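Side-chain contacts in insulinase family protease (PDB 3GO9), which probably hydrolyses peptide bonds as a predicted insulinase-family (M16) protease, and binds zinc ions: residues W26-L31 with S393-S398; W94-D99 with N122-L127; D130-L135 with A226-K231; Y215-V220 with T386-L391. All blocks are in the same frame, centred on the assembly; numbering follows the deposited sequence.

Contact 1. Residues W26-L31 with S393-S398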
loop_
_atom_site.group_PDB
_atom_site.type_symbol
_atom_site.label_atom_id
_atom_site.label_comp_id
_atom_site.label_asym_id
_atom_site.label_seq_id
_atom_site.Cartn_x
_atom_site.Cartn_y
_atom_site.Cartn_z
ATOM N N TRP A 26 -18.620 4.392 5.015
ATOM C CA TRP A 26 -18.313 4.164 3.600
ATOM C C TRP A 26 -19.527 3.615 2.895
ATOM O O TRP A 26 -19.790 2.384 3.023
ATOM C CB TRP A 26 -17.123 3.237 3.413
ATOM C CG TRP A 26 -15.815 3.922 3.515
ATOM C CD1 TRP A 26 -15.018 4.017 4.584
ATOM C CD2 TRP A 26 -15.177 4.618 2.475
ATOM N NE1 TRP A 26 -13.896 4.706 4.293
ATOM C CE2 TRP A 26 -13.974 5.124 2.985
ATOM C CE3 TRP A 26 -15.525 4.881 1.149
ATOM C CZ2 TRP A 26 -13.103 5.844 2.226
ATOM C CZ3 TRP A 26 -14.642 5.589 0.375
ATOM C CH2 TRP A 26 -13.433 6.072 0.921
ATOM N N GLN A 27 -20.254 4.509 2.195
ATOM C CA GLN A 27 -21.419 4.213 1.396
ATOM C C GLN A 27 -20.964 3.527 0.133
ATOM O O GLN A 27 -19.991 3.942 -0.486
ATOM C CB GLN A 27 -22.187 5.456 0.994
ATOM C CG GLN A 27 -22.496 6.421 2.166
ATOM C CD GLN A 27 -23.128 7.705 1.729
ATOM O OE1 GLN A 27 -22.713 8.790 2.168
ATOM N NE2 GLN A 27 -24.136 7.609 0.848
ATOM N N GLN A 28 -21.658 2.483 -0.257
ATOM C CA GLN A 28 -21.231 1.766 -1.468
ATOM C C GLN A 28 -22.386 1.457 -2.370
ATOM O O GLN A 28 -23.535 1.317 -1.941
ATOM C CB GLN A 28 -20.572 0.487 -1.070
ATOM C CG GLN A 28 -19.439 0.674 -0.031
ATOM C CD GLN A 28 -18.782 -0.601 0.320
ATOM O OE1 GLN A 28 -17.673 -0.880 -0.109
ATOM N NE2 GLN A 28 -19.456 -1.399 1.135
ATOM N N GLY A 29 -22.120 1.393 -3.653
ATOM C CA GLY A 29 -23.143 0.980 -4.588
ATOM C C GLY A 29 -22.527 0.319 -5.805
ATOM O O GLY A 29 -21.293 0.319 -5.987
ATOM N N LYS A 30 -23.403 -0.253 -6.626
ATOM C CA LYS A 30 -23.019 -0.928 -7.865
ATOM C C LYS A 30 -24.032 -0.500 -8.932
ATOM O O LYS A 30 -25.226 -0.472 -8.671
ATOM C CB LYS A 30 -23.010 -2.466 -7.754
ATOM C CG LYS A 30 -21.748 -3.026 -7.264
ATOM C CD LYS A 30 -21.650 -4.542 -7.383
ATOM C CE LYS A 30 -20.593 -5.069 -6.415
ATOM N NZ LYS A 30 -19.183 -4.778 -6.820
ATOM N N LEU A 31 -23.565 -0.195 -10.128
ATOM C CA LEU A 31 -24.436 0.120 -11.223
ATOM C C LEU A 31 -24.800 -1.191 -11.920
ATOM O O LEU A 31 -24.215 -2.218 -11.678
ATOM C CB LEU A 31 -23.797 1.090 -12.209
ATOM C CG LEU A 31 -23.190 2.401 -11.619
ATOM C CD1 LEU A 31 -22.644 3.331 -12.688
ATOM C CD2 LEU A 31 -24.246 3.140 -10.772
ATOM N N SER A 393 -6.080 7.179 1.131
ATOM C CA SER A 393 -5.015 6.192 0.995
ATOM C C SER A 393 -5.206 5.031 1.942
ATOM O O SER A 393 -4.882 3.895 1.618
ATOM C CB SER A 393 -3.631 6.813 1.083
ATOM O OG SER A 393 -3.491 7.506 2.276
ATOM N N GLN A 394 -5.733 5.305 3.138
ATOM C CA GLN A 394 -6.031 4.243 4.089
ATOM C C GLN A 394 -7.071 3.289 3.540
ATOM O O GLN A 394 -6.908 2.064 3.647
ATOM C CB GLN A 394 -6.496 4.824 5.428
ATOM C CG GLN A 394 -5.375 5.452 6.230
ATOM C CD GLN A 394 -5.752 5.901 7.624
ATOM O OE1 GLN A 394 -6.895 5.721 8.091
ATOM N NE2 GLN A 394 -4.794 6.567 8.294
ATOM N N ARG A 395 -8.138 3.842 2.922
ATOM C CA ARG A 395 -9.164 2.990 2.341
ATOM C C ARG A 395 -8.607 2.133 1.202
ATOM O O ARG A 395 -8.890 0.944 1.165
ATOM C CB ARG A 395 -10.336 3.822 1.818
ATOM C CG ARG A 395 -11.481 2.953 1.295
ATOM C CD ARG A 395 -12.155 2.143 2.330
ATOM N NE ARG A 395 -13.403 1.577 1.817
ATOM C CZ ARG A 395 -14.278 0.906 2.575
ATOM N NH1 ARG A 395 -14.075 0.749 3.898
ATOM N NH2 ARG A 395 -15.392 0.414 2.025
ATOM N N LEU A 396 -7.823 2.730 0.290
ATOM C CA LEU A 396 -7.255 1.946 -0.826
ATOM C C LEU A 396 -6.325 0.861 -0.268
ATOM O O LEU A 396 -6.299 -0.270 -0.753
ATOM C CB LEU A 396 -6.496 2.834 -1.794
ATOM C CG LEU A 396 -7.311 3.829 -2.607
ATOM C CD1 LEU A 396 -6.543 4.353 -3.799
ATOM C CD2 LEU A 396 -8.687 3.281 -3.044
ATOM N N ARG A 397 -5.581 1.187 0.772
ATOM C CA ARG A 397 -4.688 0.177 1.365
ATOM C C ARG A 397 -5.485 -0.960 1.950
ATOM O O ARG A 397 -5.201 -2.144 1.713
ATOM C CB ARG A 397 -3.779 0.770 2.387
ATOM C CG ARG A 397 -2.741 -0.261 2.909
ATOM C CD ARG A 397 -1.646 0.400 3.789
ATOM N NE ARG A 397 -1.409 1.801 3.406
ATOM C CZ ARG A 397 -1.713 2.888 4.132
ATOM N NH1 ARG A 397 -1.443 4.096 3.623
ATOM N NH2 ARG A 397 -2.259 2.810 5.350
ATOM N N SER A 398 -6.574 -0.619 2.627
ATOM C CA SER A 398 -7.467 -1.625 3.148
ATOM C C SER A 398 -8.037 -2.520 2.070
ATOM O O SER A 398 -8.101 -3.751 2.215
ATOM C CB SER A 398 -8.598 -0.938 3.913
ATOM O OG SER A 398 -9.489 -1.882 4.467
#

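Contact 2. Residues W94-D99 with N122-L127. With ZN (zinc ion), chain B.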
loop_
_atom_site.group_PDB
_atom_site.type_symbol
_atom_site.label_atom_id
_atom_site.label_comp_id
_atom_site.label_asym_id
_atom_site.label_seq_id
_atom_site.Cartn_x
_atom_site.Cartn_y
_atom_site.Cartn_z
ATOM N N TRP A 94 -6.637 19.978 -14.796
ATOM C CA TRP A 94 -5.450 19.390 -14.207
ATOM C C TRP A 94 -4.605 20.404 -13.407
ATOM O O TRP A 94 -3.983 20.048 -12.443
ATOM C CB TRP A 94 -4.660 18.622 -15.243
ATOM C CG TRP A 94 -5.300 17.327 -15.492
ATOM C CD1 TRP A 94 -6.043 16.944 -16.562
ATOM C CD2 TRP A 94 -5.310 16.234 -14.583
ATOM N NE1 TRP A 94 -6.511 15.659 -16.376
ATOM C CE2 TRP A 94 -6.071 15.206 -15.164
ATOM C CE3 TRP A 94 -4.752 16.029 -13.318
ATOM C CZ2 TRP A 94 -6.264 13.967 -14.528
ATOM C CZ3 TRP A 94 -4.942 14.799 -12.693
ATOM C CH2 TRP A 94 -5.655 13.811 -13.292
ATOM N N GLN A 95 -4.670 21.679 -13.764
ATOM C CA GLN A 95 -4.101 22.723 -12.948
ATOM C C GLN A 95 -4.744 22.893 -11.604
ATOM O O GLN A 95 -4.155 23.520 -10.721
ATOM C CB GLN A 95 -4.137 24.073 -13.675
ATOM C CG GLN A 95 -3.077 24.107 -14.753
ATOM C CD GLN A 95 -2.977 25.387 -15.488
ATOM O OE1 GLN A 95 -3.959 26.092 -15.692
ATOM N NE2 GLN A 95 -1.775 25.677 -15.970
ATOM N N GLN A 96 -5.942 22.351 -11.449
ATOM C CA GLN A 96 -6.686 22.449 -10.195
ATOM C C GLN A 96 -7.025 21.045 -9.700
ATOM O O GLN A 96 -7.950 20.867 -8.898
ATOM C CB GLN A 96 -7.960 23.240 -10.434
ATOM C CG GLN A 96 -7.719 24.678 -10.911
ATOM C CD GLN A 96 -9.023 25.367 -11.332
ATOM O OE1 GLN A 96 -9.592 26.135 -10.564
ATOM N NE2 GLN A 96 -9.452 25.150 -12.584
ATOM N N GLY A 97 -6.251 20.046 -10.109
ATOM C CA GLY A 97 -6.598 18.675 -9.770
ATOM C C GLY A 97 -5.589 17.890 -8.983
ATOM O O GLY A 97 -5.701 16.660 -8.923
ATOM N N ILE A 98 -4.588 18.575 -8.443
ATOM C CA ILE A 98 -3.504 17.981 -7.677
ATOM C C ILE A 98 -3.546 18.456 -6.205
ATOM O O ILE A 98 -3.767 19.636 -5.930
ATOM C CB ILE A 98 -2.137 18.284 -8.290
ATOM C CG1 ILE A 98 -2.061 17.883 -9.794
ATOM C CG2 ILE A 98 -1.015 17.565 -7.576
ATOM C CD1 ILE A 98 -2.279 16.402 -10.046
ATOM N N ASP A 99 -3.353 17.539 -5.281
ATOM C CA ASP A 99 -3.430 17.841 -3.830
ATOM C C ASP A 99 -2.304 18.797 -3.423
ATOM O O ASP A 99 -1.250 18.851 -4.032
ATOM C CB ASP A 99 -3.387 16.553 -3.011
ATOM C CG ASP A 99 -3.964 16.676 -1.573
ATOM O OD1 ASP A 99 -4.443 17.746 -1.168
ATOM O OD2 ASP A 99 -3.949 15.640 -0.843
ATOM N N ASN A 122 -12.277 22.314 -2.554
ATOM C CA ASN A 122 -13.576 22.257 -1.950
ATOM C C ASN A 122 -14.519 23.283 -2.576
ATOM O O ASN A 122 -14.072 24.279 -3.145
ATOM C CB ASN A 122 -13.471 22.481 -0.437
ATOM C CG ASN A 122 -14.460 21.625 0.341
ATOM O OD1 ASN A 122 -15.566 21.284 -0.131
ATOM N ND2 ASN A 122 -14.042 21.215 1.505
ATOM N N ASN A 123 -15.802 22.971 -2.561
ATOM C CA ASN A 123 -16.817 23.937 -3.002
ATOM C C ASN A 123 -16.645 24.392 -4.445
ATOM O O ASN A 123 -16.827 25.570 -4.769
ATOM C CB ASN A 123 -16.873 25.151 -2.064
ATOM C CG ASN A 123 -18.108 25.999 -2.319
ATOM O OD1 ASN A 123 -19.156 25.462 -2.705
ATOM N ND2 ASN A 123 -17.982 27.313 -2.181
ATOM N N ARG A 124 -16.301 23.425 -5.310
ATOM C CA ARG A 124 -16.176 23.648 -6.749
ATOM C C ARG A 124 -16.977 22.575 -7.467
ATOM O O ARG A 124 -16.400 21.601 -7.992
ATOM C CB ARG A 124 -14.691 23.601 -7.184
ATOM C CG ARG A 124 -13.839 24.775 -6.666
ATOM C CD ARG A 124 -14.289 26.113 -7.261
ATOM N NE ARG A 124 -14.306 26.118 -8.723
ATOM C CZ ARG A 124 -13.249 26.343 -9.522
ATOM N NH1 ARG A 124 -12.056 26.551 -8.985
ATOM N NH2 ARG A 124 -13.352 26.281 -10.853
ATOM N N PRO A 125 -18.312 22.759 -7.545
ATOM C CA PRO A 125 -19.169 21.774 -8.244
ATOM C C PRO A 125 -18.840 21.667 -9.716
ATOM O O PRO A 125 -18.970 20.572 -10.297
ATOM C CB PRO A 125 -20.611 22.289 -8.011
ATOM C CG PRO A 125 -20.423 23.719 -7.556
ATOM C CD PRO A 125 -19.111 23.770 -6.825
ATOM N N ASP A 126 -18.314 22.753 -10.306
ATOM C CA ASP A 126 -17.922 22.721 -11.675
ATOM C C ASP A 126 -16.794 21.759 -11.884
ATOM O O ASP A 126 -16.822 20.991 -12.856
ATOM C CB ASP A 126 -17.548 24.094 -12.230
ATOM C CG ASP A 126 -16.533 24.856 -11.400
ATOM O OD1 ASP A 126 -16.410 24.726 -10.163
ATOM O OD2 ASP A 126 -15.895 25.713 -12.033
ATOM N N LEU A 127 -15.815 21.803 -10.994
ATOM C CA LEU A 127 -14.643 20.935 -11.161
ATOM C C LEU A 127 -14.976 19.469 -10.837
ATOM O O LEU A 127 -14.438 18.552 -11.439
ATOM C CB LEU A 127 -13.435 21.408 -10.326
ATOM C CG LEU A 127 -12.823 22.687 -10.843
ATOM C CD1 LEU A 127 -11.787 23.130 -9.804
ATOM C CD2 LEU A 127 -12.192 22.459 -12.250
HETATM ZN ZN ZN B . -4.663 16.693 1.101
HETATM O O HOH W 1 -11.931 26.589 -13.388
HETATM O O HOH W 2 -5.832 18.778 1.534
HETATM O O HOH W 3 -6.730 15.995 0.228
#

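Contact 3. Residues D130-L135 with A226-K231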
loop_
_atom_site.group_PDB
_atom_site.type_symbol
_atom_site.label_atom_id
_atom_site.label_comp_id
_atom_site.label_asym_id
_atom_site.label_seq_id
_atom_site.Cartn_x
_atom_site.Cartn_y
_atom_site.Cartn_z
ATOM N N ASP A 130 -16.400 18.273 -14.011
ATOM C CA ASP A 130 -15.300 18.088 -14.971
ATOM C C ASP A 130 -14.526 16.832 -14.636
ATOM O O ASP A 130 -14.149 16.060 -15.540
ATOM C CB ASP A 130 -14.353 19.260 -15.016
ATOM C CG ASP A 130 -14.994 20.518 -15.590
ATOM O OD1 ASP A 130 -16.059 20.400 -16.222
ATOM O OD2 ASP A 130 -14.394 21.613 -15.386
ATOM N N ALA A 131 -14.251 16.624 -13.356
ATOM C CA ALA A 131 -13.514 15.426 -12.949
ATOM C C ALA A 131 -14.252 14.144 -13.355
ATOM O O ALA A 131 -13.675 13.195 -13.875
ATOM C CB ALA A 131 -13.237 15.415 -11.456
ATOM N N LEU A 132 -15.541 14.103 -13.075
ATOM C CA LEU A 132 -16.309 12.938 -13.458
ATOM C C LEU A 132 -16.355 12.747 -14.970
ATOM O O LEU A 132 -16.377 11.587 -15.452
ATOM C CB LEU A 132 -17.720 12.988 -12.847
ATOM C CG LEU A 132 -17.817 12.907 -11.322
ATOM C CD1 LEU A 132 -19.303 12.949 -10.931
ATOM C CD2 LEU A 132 -17.193 11.624 -10.749
ATOM N N ALA A 133 -16.341 13.859 -15.726
ATOM C CA ALA A 133 -16.366 13.806 -17.173
ATOM C C ALA A 133 -15.020 13.255 -17.679
ATOM O O ALA A 133 -15.004 12.402 -18.595
ATOM C CB ALA A 133 -16.653 15.168 -17.688
ATOM N N TRP A 134 -13.914 13.693 -17.072
ATOM C CA TRP A 134 -12.602 13.221 -17.469
ATOM C C TRP A 134 -12.508 11.720 -17.171
ATOM O O TRP A 134 -12.021 10.932 -17.967
ATOM C CB TRP A 134 -11.450 13.965 -16.776
ATOM C CG TRP A 134 -10.110 13.569 -17.304
ATOM C CD1 TRP A 134 -9.527 14.018 -18.462
ATOM C CD2 TRP A 134 -9.204 12.583 -16.758
ATOM N NE1 TRP A 134 -8.298 13.402 -18.639
ATOM C CE2 TRP A 134 -8.081 12.544 -17.594
ATOM C CE3 TRP A 134 -9.236 11.743 -15.634
ATOM C CZ2 TRP A 134 -7.015 11.706 -17.357
ATOM C CZ3 TRP A 134 -8.123 10.929 -15.370
ATOM C CH2 TRP A 134 -7.043 10.915 -16.260
ATOM N N LEU A 135 -12.998 11.320 -16.010
ATOM C CA LEU A 135 -12.895 9.918 -15.595
ATOM C C LEU A 135 -13.805 9.028 -16.467
ATOM O O LEU A 135 -13.421 7.886 -16.796
ATOM C CB LEU A 135 -13.253 9.723 -14.134
ATOM C CG LEU A 135 -12.219 10.297 -13.157
ATOM C CD1 LEU A 135 -12.822 10.411 -11.740
ATOM C CD2 LEU A 135 -10.943 9.485 -13.111
ATOM N N ALA A 226 -24.072 10.538 -5.885
ATOM C CA ALA A 226 -24.494 9.179 -6.290
ATOM C C ALA A 226 -25.187 9.310 -7.633
ATOM O O ALA A 226 -24.925 8.518 -8.540
ATOM C CB ALA A 226 -25.410 8.499 -5.268
ATOM N N ALA A 227 -26.082 10.289 -7.779
ATOM C CA ALA A 227 -26.776 10.438 -9.046
ATOM C C ALA A 227 -25.845 10.812 -10.177
ATOM O O ALA A 227 -25.989 10.313 -11.267
ATOM C CB ALA A 227 -27.943 11.431 -8.934
ATOM N N GLN A 228 -24.841 11.646 -9.902
ATOM C CA GLN A 228 -23.917 12.018 -10.904
ATOM C C GLN A 228 -23.043 10.846 -11.327
ATOM O O GLN A 228 -22.646 10.728 -12.499
ATOM C CB GLN A 228 -23.006 13.082 -10.355
ATOM C CG GLN A 228 -23.635 14.404 -10.277
ATOM C CD GLN A 228 -22.623 15.372 -9.726
ATOM O OE1 GLN A 228 -22.389 15.371 -8.550
ATOM N NE2 GLN A 228 -21.921 16.099 -10.611
ATOM N N ILE A 229 -22.655 10.053 -10.343
ATOM C CA ILE A 229 -21.836 8.849 -10.669
ATOM C C ILE A 229 -22.636 7.914 -11.567
ATOM O O ILE A 229 -22.116 7.402 -12.567
ATOM C CB ILE A 229 -21.379 8.136 -9.391
ATOM C CG1 ILE A 229 -20.303 8.970 -8.674
ATOM C CG2 ILE A 229 -20.938 6.652 -9.667
ATOM C CD1 ILE A 229 -20.095 8.536 -7.216
ATOM N N SER A 230 -23.886 7.662 -11.232
ATOM C CA SER A 230 -24.727 6.817 -12.100
ATOM C C SER A 230 -24.836 7.345 -13.512
ATOM O O SER A 230 -24.674 6.609 -14.490
ATOM C CB SER A 230 -26.120 6.714 -11.491
ATOM O OG SER A 230 -26.869 5.780 -12.231
ATOM N N LYS A 231 -25.049 8.621 -13.655
ATOM C CA LYS A 231 -25.204 9.224 -14.983
ATOM C C LYS A 231 -23.899 9.207 -15.780
ATOM O O LYS A 231 -23.923 9.061 -16.995
ATOM C CB LYS A 231 -25.755 10.651 -14.881
ATOM C CG LYS A 231 -27.125 10.757 -14.160
ATOM C CD LYS A 231 -27.710 12.162 -14.232
ATOM C CE LYS A 231 -29.130 12.228 -13.673
ATOM N NZ LYS A 231 -29.197 12.225 -12.217
#

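Contact 4. Residues Y215-V220 with T386-L391. With ZN (zinc ion), chain B.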
loop_
_atom_site.group_PDB
_atom_site.type_symbol
_atom_site.label_atom_id
_atom_site.label_comp_id
_atom_site.label_asym_id
_atom_site.label_seq_id
_atom_site.Cartn_x
_atom_site.Cartn_y
_atom_site.Cartn_z
ATOM N N TYR A 215 -13.796 5.729 -5.999
ATOM C CA TYR A 215 -13.857 6.122 -4.611
ATOM C C TYR A 215 -13.851 7.643 -4.533
ATOM O O TYR A 215 -13.155 8.300 -5.284
ATOM C CB TYR A 215 -12.610 5.652 -3.820
ATOM C CG TYR A 215 -12.334 4.169 -3.859
ATOM C CD1 TYR A 215 -12.654 3.372 -2.753
ATOM C CD2 TYR A 215 -11.716 3.601 -4.926
ATOM C CE1 TYR A 215 -12.414 1.985 -2.783
ATOM C CE2 TYR A 215 -11.491 2.252 -4.981
ATOM C CZ TYR A 215 -11.836 1.461 -3.874
ATOM O OH TYR A 215 -11.560 0.080 -3.905
ATOM N N VAL A 216 -14.642 8.198 -3.603
ATOM C CA VAL A 216 -14.722 9.615 -3.405
ATOM C C VAL A 216 -14.682 9.854 -1.892
ATOM O O VAL A 216 -15.496 9.252 -1.133
ATOM C CB VAL A 216 -16.019 10.220 -3.960
ATOM C CG1 VAL A 216 -16.131 11.752 -3.688
ATOM C CG2 VAL A 216 -16.159 9.920 -5.469
ATOM N N VAL A 217 -13.831 10.786 -1.485
ATOM C CA VAL A 217 -13.802 11.238 -0.083
ATOM C C VAL A 217 -13.884 12.752 -0.051
ATOM O O VAL A 217 -13.055 13.430 -0.691
ATOM C CB VAL A 217 -12.487 10.851 0.584
ATOM C CG1 VAL A 217 -12.376 11.430 2.022
ATOM C CG2 VAL A 217 -12.360 9.293 0.618
ATOM N N GLY A 218 -14.808 13.269 0.756
ATOM C CA GLY A 218 -14.870 14.715 0.903
ATOM C C GLY A 218 -16.193 15.196 1.381
ATOM O O GLY A 218 -17.119 14.426 1.609
ATOM N N ASN A 219 -16.288 16.507 1.584
ATOM C CA ASN A 219 -17.522 17.080 2.102
ATOM C C ASN A 219 -18.418 17.310 0.923
ATOM O O ASN A 219 -18.571 18.435 0.443
ATOM C CB ASN A 219 -17.259 18.386 2.848
ATOM C CG ASN A 219 -18.554 18.966 3.430
ATOM O OD1 ASN A 219 -19.450 18.220 3.818
ATOM N ND2 ASN A 219 -18.603 20.294 3.584
ATOM N N VAL A 220 -18.964 16.222 0.410
ATOM C CA VAL A 220 -19.776 16.281 -0.754
ATOM C C VAL A 220 -21.237 16.039 -0.384
ATOM O O VAL A 220 -21.527 15.618 0.712
ATOM C CB VAL A 220 -19.319 15.250 -1.789
ATOM C CG1 VAL A 220 -17.855 15.454 -2.106
ATOM C CG2 VAL A 220 -19.474 13.905 -1.273
ATOM N N THR A 386 -7.494 14.346 10.353
ATOM C CA THR A 386 -6.986 13.570 9.199
ATOM C C THR A 386 -7.492 14.130 7.852
ATOM O O THR A 386 -8.683 14.159 7.539
ATOM C CB THR A 386 -7.308 12.084 9.328
ATOM O OG1 THR A 386 -6.765 11.600 10.576
ATOM C CG2 THR A 386 -6.673 11.259 8.198
ATOM N N ASP A 387 -6.516 14.555 7.052
ATOM C CA ASP A 387 -6.714 15.080 5.685
ATOM C C ASP A 387 -7.453 14.006 4.836
ATOM O O ASP A 387 -7.246 12.815 4.943
ATOM C CB ASP A 387 -5.305 15.326 5.129
ATOM C CG ASP A 387 -5.243 16.051 3.788
ATOM O OD1 ASP A 387 -6.090 15.833 2.931
ATOM O OD2 ASP A 387 -4.253 16.793 3.588
ATOM N N THR A 388 -8.357 14.481 3.995
ATOM C CA THR A 388 -9.091 13.614 3.052
ATOM C C THR A 388 -8.176 12.700 2.225
ATOM O O THR A 388 -8.519 11.573 1.971
ATOM C CB THR A 388 -10.008 14.430 2.136
ATOM O OG1 THR A 388 -9.240 15.474 1.531
ATOM C CG2 THR A 388 -11.191 15.037 2.919
ATOM N N ASP A 389 -6.994 13.166 1.847
ATOM C CA ASP A 389 -6.108 12.249 1.114
ATOM C C ASP A 389 -5.570 11.063 1.917
ATOM O O ASP A 389 -5.302 9.977 1.375
ATOM C CB ASP A 389 -4.991 12.977 0.397
ATOM C CG ASP A 389 -3.838 13.364 1.305
ATOM O OD1 ASP A 389 -3.012 12.510 1.613
ATOM O OD2 ASP A 389 -3.800 14.519 1.711
ATOM N N ILE A 390 -5.421 11.247 3.237
ATOM C CA ILE A 390 -5.020 10.182 4.127
ATOM C C ILE A 390 -6.158 9.187 4.351
ATOM O O ILE A 390 -5.936 7.942 4.320
ATOM C CB ILE A 390 -4.421 10.708 5.463
ATOM C CG1 ILE A 390 -3.143 11.507 5.156
ATOM C CG2 ILE A 390 -4.135 9.515 6.433
ATOM C CD1 ILE A 390 -2.628 12.322 6.348
ATOM N N LEU A 391 -7.383 9.709 4.555
ATOM C CA LEU A 391 -8.551 8.852 4.605
ATOM C C LEU A 391 -8.613 7.987 3.336
ATOM O O LEU A 391 -8.960 6.793 3.393
ATOM C CB LEU A 391 -9.841 9.680 4.757
ATOM C CG LEU A 391 -9.983 10.509 6.015
ATOM C CD1 LEU A 391 -11.265 11.413 5.970
ATOM C CD2 LEU A 391 -9.975 9.630 7.275
HETATM ZN ZN ZN B . -4.663 16.693 1.101
HETATM O O HOH W 3 -6.730 15.995 0.228
HETATM O O HOH W 2 -5.832 18.778 1.534
#

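Contact 1. Residues W26-L31 with S393-S398
W26 and R395 make a stacked cation-pi pair. The guanidinium of R395 lies flat on the indole with centres 3.7 Å apart and planes 6° from parallel. The atoms match along the length of the overlap: R395 NE stands 3.6 Å from W26 CD2, and R395 NH1 is 3.5 Å from W26 CD1. Closer to the helix, R395 CD sits over the five-membered ring as a CH-pi contact, while R395 CG approaches W26 CZ2 to 3.4 Å. The arginine thus slides over one indole face, CB and CG by CZ2 and CH2 of the six-membered ring, CD and the guanidinium over the five-membered ring. Its CG is anti to the backbone N (chi1 -176°) and the chain bends at chi2 (66°), which lays the stem along the ring. At the edge of the guanidinium, Q28 OE1 comes to 3.4 Å from R395 NH2.

The polar grip on the arginine comes from the next shell. R395 NH2 donates to the side chain of Q38 on the neighbouring strand 36-41, and NH1 forms a salt bridge with D405. W26 also touches Q38 and L40 of strand 36-41 and V217 of strand 212-218. Helix 388-401 is in this way fastened to 26-30, an outermost strand of the seven-stranded sheet.

R395 is buried, and its charge is met in two ways: by the indole face and by partners around the NH groups. The stack, with the Q38 and D405 bonds, probably fixes the guanidinium's rotation, and the D405 carboxylate would help offset its buried charge.

Contact 2. Residues W94-D99 with N122-L127
At the start of helix 125-140, R124 in the N-cap position and L127 in the first turn meet Q96, which lies just past the end of helix 87-95. R124 NH1 donates to Q96 OE1 at 3.0 Å with an N-H...O angle of 153°; the donor is tilted 32° from the amide's carbonyl plane. Water 1 makes a second link, accepting from both Q96 NE2 (3.0 Å) and R124 NH2 (2.9 Å), and NE2 also donates back to S92 O.

D126, in the first turn of helix 125-140, orients the guanidinium. R124 NE donates to D126 OD1 at 2.9 Å and R124 NH2 to D126 OD2 at 2.9 Å, a side-on grip that leaves NH1 turned to the glutamine. L127 CD1 lies over one guanidinium face, 3.4 Å above the plane, and also stands 3.8 Å from Q96 OE1, so one methyl touches both polar groups. The segment containing Q96 runs on to D99, whose two oxygens bind zinc together with E101, D387 and D389.

Side-on, two-nitrogen pairing of an arginine with a carboxylate is a familiar salt-bridge form, here set in the first turn of a helix that packs on the sheet of an M16-type alpha/beta domain.

Contact 3. Residues D130-L135 with A226-K231
The flat group that takes part is the carboxamide of Q228, and L132 CD1 stands over one of its faces, 4.1 Å from Q228 NE2. The same methyl is closer to the root of that side chain, at 3.7 Å from Q228 CB. Thus one leucine methyl touches the glutamine at CB and again at the amide nitrogen, and the two side chains cross at about a right angle.

Beyond CG the glutamine chain is extended (chi2 -180°), which takes its amide past L132, and the turn at chi3 (-77°) presents a face to CD1. Next along the helix, I229 marks the nearest approach of the backbones, 7.4 Å between the CA atoms of L132 and I229. Its N is only loosely approached, 4.5 Å from L132 CD1. Contact is by van der Waals touch.

L132 also touches L52 of strand 50-56, so the sheet lies against this helix, and L135, one turn on, rests on L52 and L54. On a further flank of helix 125-140, W134 meets W94 edge-to-face and donates from NE1 to A78 O.

Two helices, 125-140 and 222-233, therefore pack side by side over strands of one mixed sheet, the layered alpha/beta build expected of M16-family domains.

Contact 4. Residues Y215-V220 with T386-L391
V217 lays its CG1 methyl across the first turn of helix 388-401, 3.8 Å from T388 CB and 4.1 Å from L391 CD1. This is strand-to-helix packing in the alpha/beta fold: strand 212-218 is internal to the seven-stranded sheet, and the N-terminal turn of the helix sits on its face. With CG1 anti to the backbone N (chi1 175°), the methyl enters between T388 and L391, residues one turn apart. G218 follows, its CA 4.2 Å from T388 CG2; at its backbone angles a CB would run into V217 O, which suits glycine.

T388 turns its hydroxyl away from this apolar patch: OG1 is hydrogen-bonded to R49 O and accepts from water 3, a zinc ligand.

The same turn carries half of the protein's share of that zinc site. D387 binds zinc through both oxygens and D389 through OD2 (2.4 Å), joined by D99 and E101. D387 OD1 and D389 OD2 approach to 2.9 Å as joint zinc ligands, and the metal, with R102 salt-bridged to D389 OD1, would probably offset their repulsion in part.

D387 is also the N-cap: D389 N donates to D387 OD1 at 3.0 Å and 166°, meeting that oxygen from above the carboxylate plane.

In the fold
From the N terminus, strand 26-30 opens the longest loop, which contact 1 closes on helix 388-401; the other three contacts nest inside it. Contact 2 closes a short loop between residues 99 and 122 before contacts 3 and 4 open. Helix 125-140 then starts contact 3, which ends on helix 222-233. Contact 4 begins on the preceding strand 212-218 and closes on helix 388-401, so contacts 3 and 4 cross. Contacts 1 and 4 share that helix and touch through W26 and V217, joining it to one sheet. Contacts 2 and 3 share helix 125-140, while a zinc ion joins contact 2 to contact 4.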